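PDB 2I5E: 2-phospho-L-lactate guanylyltransferase from Methanosarcina mazei, which probably catalyses the condensation of (2S)-2-phospholactate with GTP to give (2S)-lactyl-2-diphospho-5'-guanosine, a step in the biosynthesis of coenzyme F420. Local coordinates for residues G124-R138 / S144-Q158. Residues are numbered along the deposited sequence; the frame is centred on the assembly and turned at random.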
loop_
_atom_site.group_PDB
_atom_site.type_symbol
_atom_site.label_atom_id
_atom_site.label_comp_id
_atom_site.label_asym_id
_atom_site.label_seq_id
_atom_site.Cartn_x
_atom_site.Cartn_y
_atom_site.Cartn_z
ATOM N N GLY A 124 -9.169 0.002 -5.176
ATOM C CA GLY A 124 -9.385 0.905 -6.370
ATOM C C GLY A 124 -9.900 2.342 -6.133
ATOM O O GLY A 124 -10.316 2.983 -7.066
ATOM N N GLY A 125 -9.850 2.862 -4.891
ATOM C CA GLY A 125 -10.180 4.284 -4.625
ATOM C C GLY A 125 -9.077 5.213 -5.124
ATOM O O GLY A 125 -8.095 4.712 -5.642
ATOM N N THR A 126 -9.214 6.541 -4.886
ATOM C CA THR A 126 -8.251 7.578 -5.354
ATOM C C THR A 126 -8.018 8.404 -4.130
ATOM O O THR A 126 -8.964 8.911 -3.547
ATOM C CB THR A 126 -8.906 8.445 -6.400
ATOM O OG1 THR A 126 -9.290 7.633 -7.535
ATOM C CG2 THR A 126 -7.952 9.539 -6.908
ATOM N N ASN A 127 -6.784 8.463 -3.677
ATOM C CA ASN A 127 -6.473 9.146 -2.417
ATOM C C ASN A 127 -5.999 10.588 -2.635
ATOM O O ASN A 127 -6.197 11.430 -1.773
ATOM C CB ASN A 127 -5.407 8.341 -1.606
ATOM C CG ASN A 127 -6.060 7.209 -0.769
ATOM O OD1 ASN A 127 -7.288 7.128 -0.661
ATOM N ND2 ASN A 127 -5.253 6.374 -0.187
ATOM N N ALA A 128 -5.411 10.874 -3.814
ATOM C CA ALA A 128 -4.888 12.191 -4.114
ATOM C C ALA A 128 -4.893 12.245 -5.637
ATOM O O ALA A 128 -4.662 11.252 -6.303
ATOM C CB ALA A 128 -3.387 12.314 -3.543
ATOM N N LEU A 129 -5.229 13.423 -6.166
ATOM C CA LEU A 129 -5.303 13.640 -7.585
ATOM C C LEU A 129 -4.717 15.043 -7.844
ATOM O O LEU A 129 -5.213 16.031 -7.275
ATOM C CB LEU A 129 -6.768 13.588 -8.009
ATOM C CG LEU A 129 -7.175 13.350 -9.472
ATOM C CD1 LEU A 129 -6.351 12.190 -10.153
ATOM C CD2 LEU A 129 -8.662 13.061 -9.434
ATOM N N PHE A 130 -3.662 15.100 -8.656
ATOM C CA PHE A 130 -3.059 16.323 -9.156
ATOM C C PHE A 130 -3.350 16.460 -10.663
ATOM O O PHE A 130 -2.932 15.643 -11.470
ATOM C CB PHE A 130 -1.531 16.447 -8.810
ATOM C CG PHE A 130 -0.925 17.801 -9.191
ATOM C CD1 PHE A 130 -1.294 18.979 -8.535
ATOM C CD2 PHE A 130 -0.052 17.904 -10.296
ATOM C CE1 PHE A 130 -0.785 20.241 -8.929
ATOM C CE2 PHE A 130 0.484 19.130 -10.706
ATOM C CZ PHE A 130 0.130 20.288 -10.022
ATOM N N ILE A 131 -4.115 17.502 -10.987
ATOM C CA ILE A 131 -4.583 17.794 -12.284
ATOM C C ILE A 131 -3.993 19.150 -12.751
ATOM O O ILE A 131 -4.389 20.165 -12.239
ATOM C CB ILE A 131 -6.135 17.888 -12.213
ATOM C CG1 ILE A 131 -6.735 16.556 -11.603
ATOM C CG2 ILE A 131 -6.711 18.306 -13.566
ATOM C CD1 ILE A 131 -7.864 16.831 -10.542
ATOM N N LYS A 132 -3.068 19.150 -13.714
ATOM C CA LYS A 132 -2.453 20.385 -14.241
ATOM C C LYS A 132 -3.451 21.177 -15.070
ATOM O O LYS A 132 -3.408 22.377 -15.059
ATOM C CB LYS A 132 -1.279 20.043 -15.149
ATOM C CG LYS A 132 -0.051 19.641 -14.411
ATOM C CD LYS A 132 1.145 19.413 -15.311
ATOM C CE LYS A 132 2.192 18.677 -14.483
ATOM N NZ LYS A 132 3.226 18.327 -15.462
ATOM N N ASN A 133 -4.354 20.530 -15.788
ATOM C CA ASN A 133 -5.305 21.255 -16.627
ATOM C C ASN A 133 -6.727 21.053 -16.276
ATOM O O ASN A 133 -7.414 20.327 -16.971
ATOM C CB ASN A 133 -5.073 20.891 -18.090
ATOM C CG ASN A 133 -3.559 20.805 -18.447
ATOM O OD1 ASN A 133 -2.771 21.812 -18.348
ATOM N ND2 ASN A 133 -3.123 19.589 -18.824
ATOM N N PRO A 134 -7.240 21.732 -15.279
ATOM C CA PRO A 134 -8.568 21.422 -14.766
ATOM C C PRO A 134 -9.685 21.516 -15.787
ATOM O O PRO A 134 -10.738 20.961 -15.630
ATOM C CB PRO A 134 -8.760 22.446 -13.663
ATOM C CG PRO A 134 -7.492 23.286 -13.645
ATOM C CD PRO A 134 -6.464 22.544 -14.345
ATOM N N SER A 135 -9.415 22.224 -16.861
ATOM C CA SER A 135 -10.443 22.612 -17.847
ATOM C C SER A 135 -10.738 21.395 -18.673
ATOM O O SER A 135 -11.819 21.303 -19.225
ATOM C CB SER A 135 -9.953 23.797 -18.755
ATOM O OG SER A 135 -8.603 23.636 -19.232
ATOM N N LYS A 136 -9.774 20.453 -18.683
ATOM C CA LYS A 136 -9.780 19.220 -19.491
ATOM C C LYS A 136 -10.016 17.938 -18.666
ATOM O O LYS A 136 -9.938 16.847 -19.213
ATOM C CB LYS A 136 -8.433 19.077 -20.229
ATOM C CG LYS A 136 -8.397 19.669 -21.643
ATOM C CD LYS A 136 -7.279 19.028 -22.400
ATOM C CE LYS A 136 -7.663 18.716 -23.838
ATOM N NZ LYS A 136 -6.627 17.757 -24.384
ATOM N N TYR A 137 -10.305 18.075 -17.374
ATOM C CA TYR A 137 -10.462 16.947 -16.457
ATOM C C TYR A 137 -11.770 16.947 -15.740
ATOM O O TYR A 137 -12.271 18.009 -15.385
ATOM C CB TYR A 137 -9.319 16.911 -15.448
ATOM C CG TYR A 137 -9.121 15.466 -14.949
ATOM C CD1 TYR A 137 -8.487 14.496 -15.759
ATOM C CD2 TYR A 137 -9.614 15.069 -13.688
ATOM C CE1 TYR A 137 -8.324 13.159 -15.292
ATOM C CE2 TYR A 137 -9.444 13.749 -13.216
ATOM C CZ TYR A 137 -8.830 12.813 -14.018
ATOM O OH TYR A 137 -8.697 11.545 -13.521
ATOM N N ARG A 138 -12.347 15.759 -15.516
ATOM C CA ARG A 138 -13.583 15.593 -14.759
ATOM C C ARG A 138 -13.335 14.496 -13.676
ATOM O O ARG A 138 -12.681 13.541 -13.947
ATOM C CB ARG A 138 -14.716 15.245 -15.781
ATOM C CG ARG A 138 -15.969 14.544 -15.203
ATOM C CD ARG A 138 -16.987 14.065 -16.341
ATOM N NE ARG A 138 -16.542 12.832 -17.032
ATOM C CZ ARG A 138 -16.630 11.599 -16.512
ATOM N NH1 ARG A 138 -17.145 11.446 -15.301
ATOM N NH2 ARG A 138 -16.224 10.514 -17.194
ATOM N N SER A 144 -15.048 2.305 -8.524
ATOM C CA SER A 144 -13.769 2.054 -9.022
ATOM C C SER A 144 -13.024 3.300 -9.537
ATOM O O SER A 144 -12.639 3.347 -10.657
ATOM C CB SER A 144 -13.904 1.045 -10.105
ATOM O OG SER A 144 -12.614 0.634 -10.426
ATOM N N SER A 145 -12.700 4.254 -8.660
ATOM C CA SER A 145 -12.374 5.618 -9.129
ATOM C C SER A 145 -10.968 5.702 -9.645
ATOM O O SER A 145 -10.675 6.548 -10.453
ATOM C CB SER A 145 -12.592 6.654 -8.023
ATOM O OG SER A 145 -11.850 6.375 -6.813
ATOM N N PHE A 146 -10.074 4.869 -9.117
ATOM C CA PHE A 146 -8.678 4.912 -9.582
ATOM C C PHE A 146 -8.642 4.628 -11.099
ATOM O O PHE A 146 -8.092 5.410 -11.842
ATOM C CB PHE A 146 -7.775 3.923 -8.791
ATOM C CG PHE A 146 -6.391 3.753 -9.391
ATOM C CD1 PHE A 146 -5.424 4.749 -9.220
ATOM C CD2 PHE A 146 -6.083 2.638 -10.181
ATOM C CE1 PHE A 146 -4.192 4.648 -9.804
ATOM C CE2 PHE A 146 -4.870 2.518 -10.802
ATOM C CZ PHE A 146 -3.898 3.451 -10.617
ATOM N N LEU A 147 -9.171 3.465 -11.528
ATOM C CA LEU A 147 -9.235 3.071 -12.967
ATOM C C LEU A 147 -10.011 4.132 -13.766
ATOM O O LEU A 147 -9.562 4.549 -14.783
ATOM C CB LEU A 147 -9.855 1.651 -13.112
ATOM C CG LEU A 147 -8.977 0.422 -12.658
ATOM C CD1 LEU A 147 -9.631 -0.986 -12.801
ATOM C CD2 LEU A 147 -7.632 0.399 -13.391
ATOM N N THR A 148 -11.117 4.636 -13.244
ATOM C CA THR A 148 -11.873 5.665 -13.917
ATOM C C THR A 148 -11.113 6.966 -14.208
ATOM O O THR A 148 -11.271 7.544 -15.315
ATOM C CB THR A 148 -13.111 5.966 -13.159
ATOM O OG1 THR A 148 -13.850 4.767 -13.010
ATOM C CG2 THR A 148 -14.020 6.928 -13.997
ATOM N N HIS A 149 -10.320 7.458 -13.234
ATOM C CA HIS A 149 -9.474 8.663 -13.390
ATOM C C HIS A 149 -8.287 8.525 -14.328
ATOM O O HIS A 149 -7.820 9.514 -15.011
ATOM C CB HIS A 149 -8.933 9.130 -11.983
ATOM C CG HIS A 149 -10.000 9.666 -11.081
ATOM N ND1 HIS A 149 -10.048 9.397 -9.726
ATOM C CD2 HIS A 149 -11.011 10.541 -11.323
ATOM C CE1 HIS A 149 -11.115 9.981 -9.198
ATOM N NE2 HIS A 149 -11.700 10.711 -10.130
ATOM N N CYS A 150 -7.727 7.322 -14.378
ATOM C CA CYS A 150 -6.702 7.099 -15.380
ATOM C C CYS A 150 -7.378 7.145 -16.772
ATOM O O CYS A 150 -6.775 7.626 -17.743
ATOM C CB CYS A 150 -6.079 5.719 -15.212
ATOM S SG CYS A 150 -5.140 5.512 -13.707
ATOM N N SER A 151 -8.569 6.594 -16.887
ATOM C CA SER A 151 -9.177 6.485 -18.231
ATOM C C SER A 151 -9.907 7.789 -18.639
ATOM O O SER A 151 -9.992 8.108 -19.840
ATOM C CB SER A 151 -10.051 5.218 -18.377
ATOM O OG SER A 151 -11.421 5.523 -18.282
ATOM N N ILE A 152 -10.403 8.538 -17.644
ATOM C CA ILE A 152 -10.758 9.975 -17.849
ATOM C C ILE A 152 -9.525 10.729 -18.378
ATOM O O ILE A 152 -9.649 11.505 -19.288
ATOM C CB ILE A 152 -11.456 10.705 -16.619
ATOM C CG1 ILE A 152 -12.830 10.126 -16.288
ATOM C CG2 ILE A 152 -11.674 12.250 -16.897
ATOM C CD1 ILE A 152 -13.284 10.405 -14.768
ATOM N N ALA A 153 -8.325 10.458 -17.865
ATOM C CA ALA A 153 -7.178 11.156 -18.337
ATOM C C ALA A 153 -6.853 10.783 -19.786
ATOM O O ALA A 153 -6.435 11.634 -20.581
ATOM C CB ALA A 153 -5.956 10.902 -17.420
ATOM N N THR A 154 -7.021 9.515 -20.158
ATOM C CA THR A 154 -6.434 9.133 -21.429
ATOM C C THR A 154 -7.418 9.464 -22.559
ATOM O O THR A 154 -6.959 9.996 -23.561
ATOM C CB THR A 154 -5.907 7.658 -21.513
ATOM O OG1 THR A 154 -6.998 6.739 -21.600
ATOM C CG2 THR A 154 -5.020 7.272 -20.336
ATOM N N ASP A 155 -8.706 9.102 -22.397
ATOM C CA ASP A 155 -9.839 9.621 -23.185
ATOM C C ASP A 155 -9.817 11.155 -23.474
ATOM O O ASP A 155 -10.526 11.631 -24.398
ATOM C CB ASP A 155 -11.172 9.283 -22.532
ATOM C CG ASP A 155 -11.478 7.785 -22.528
ATOM O OD1 ASP A 155 -10.628 6.957 -22.952
ATOM O OD2 ASP A 155 -12.610 7.445 -22.089
ATOM N N SER A 156 -9.018 11.890 -22.690
ATOM C CA SER A 156 -8.881 13.322 -22.799
ATOM C C SER A 156 -7.469 13.788 -23.266
ATOM O O SER A 156 -7.169 14.990 -23.277
ATOM C CB SER A 156 -9.284 14.003 -21.474
ATOM O OG SER A 156 -8.159 14.537 -20.772
ATOM N N GLY A 157 -6.604 12.869 -23.674
ATOM C CA GLY A 157 -5.388 13.302 -24.372
ATOM C C GLY A 157 -4.220 13.419 -23.438
ATOM O O GLY A 157 -3.049 13.407 -23.867
ATOM N N GLN A 158 -4.549 13.421 -22.157
ATOM C CA GLN A 158 -3.625 13.697 -21.098
ATOM C C GLN A 158 -2.936 12.445 -20.524
ATOM O O GLN A 158 -3.561 11.394 -20.342
ATOM C CB GLN A 158 -4.400 14.428 -20.045
ATOM C CG GLN A 158 -4.934 15.788 -20.615
ATOM C CD GLN A 158 -5.295 16.644 -19.497
ATOM O OE1 GLN A 158 -4.426 17.317 -18.886
ATOM N NE2 GLN A 158 -6.559 16.558 -19.112
HETATM O O HOH W 1 -10.100 1.741 -9.575
HETATM O O HOH W 2 -4.521 17.886 -16.428
#
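His-149 reaches from helix 145-154 to Thr-126 and Leu-129 on strand 126-131, packing the helix on the mixed sheet of a GT-A-like nucleotidyltransferase fold. Its CG stands anti to the carbonyl carbon (chi1 -69°), which sets the ring against Thr-126 and Leu-129. CB comes closest to Tyr-137 OH, but this approach is too tight in the model to be relied on. From CG outward, Leu-129 CD2 sits almost exactly over the ring centre, 3.8 Å from the centroid, in a CH-pi contact. ND1 shares a hydrogen bond of 2.9 Å with Thr-126 OG1, which also bonds Ser-145 OG. CE1 lies beside the same threonine. NE2 is hydrogen-bonded to Lys-140 N, so both ring nitrogens have partners.

At the start of the helix, Phe-146 N donates to Gly-124 O. Water 1 bonds that oxygen, Ser-144 OG and Leu-147 N. The Phe-146 ring meets His-184 of the second subunit.

Tyr-137 presents one ring face to Ile-152 CG2, 4.1 Å from the centroid. Ile-152 CD1 lies over the Arg-138 guanidinium.

A Schellman motif with Gly-157 at C-prime ends the helix. There Lys-136 NZ donates to Ser-156 O. An alanine in place of Gln-158 would probably leave Asn-133 ND2 and water 2 without their shared acceptor. That acceptor, Gln-158 OE1, is 2.6 Å from Asn-133 ND2 and lies 5° out of the asparagine amide plane.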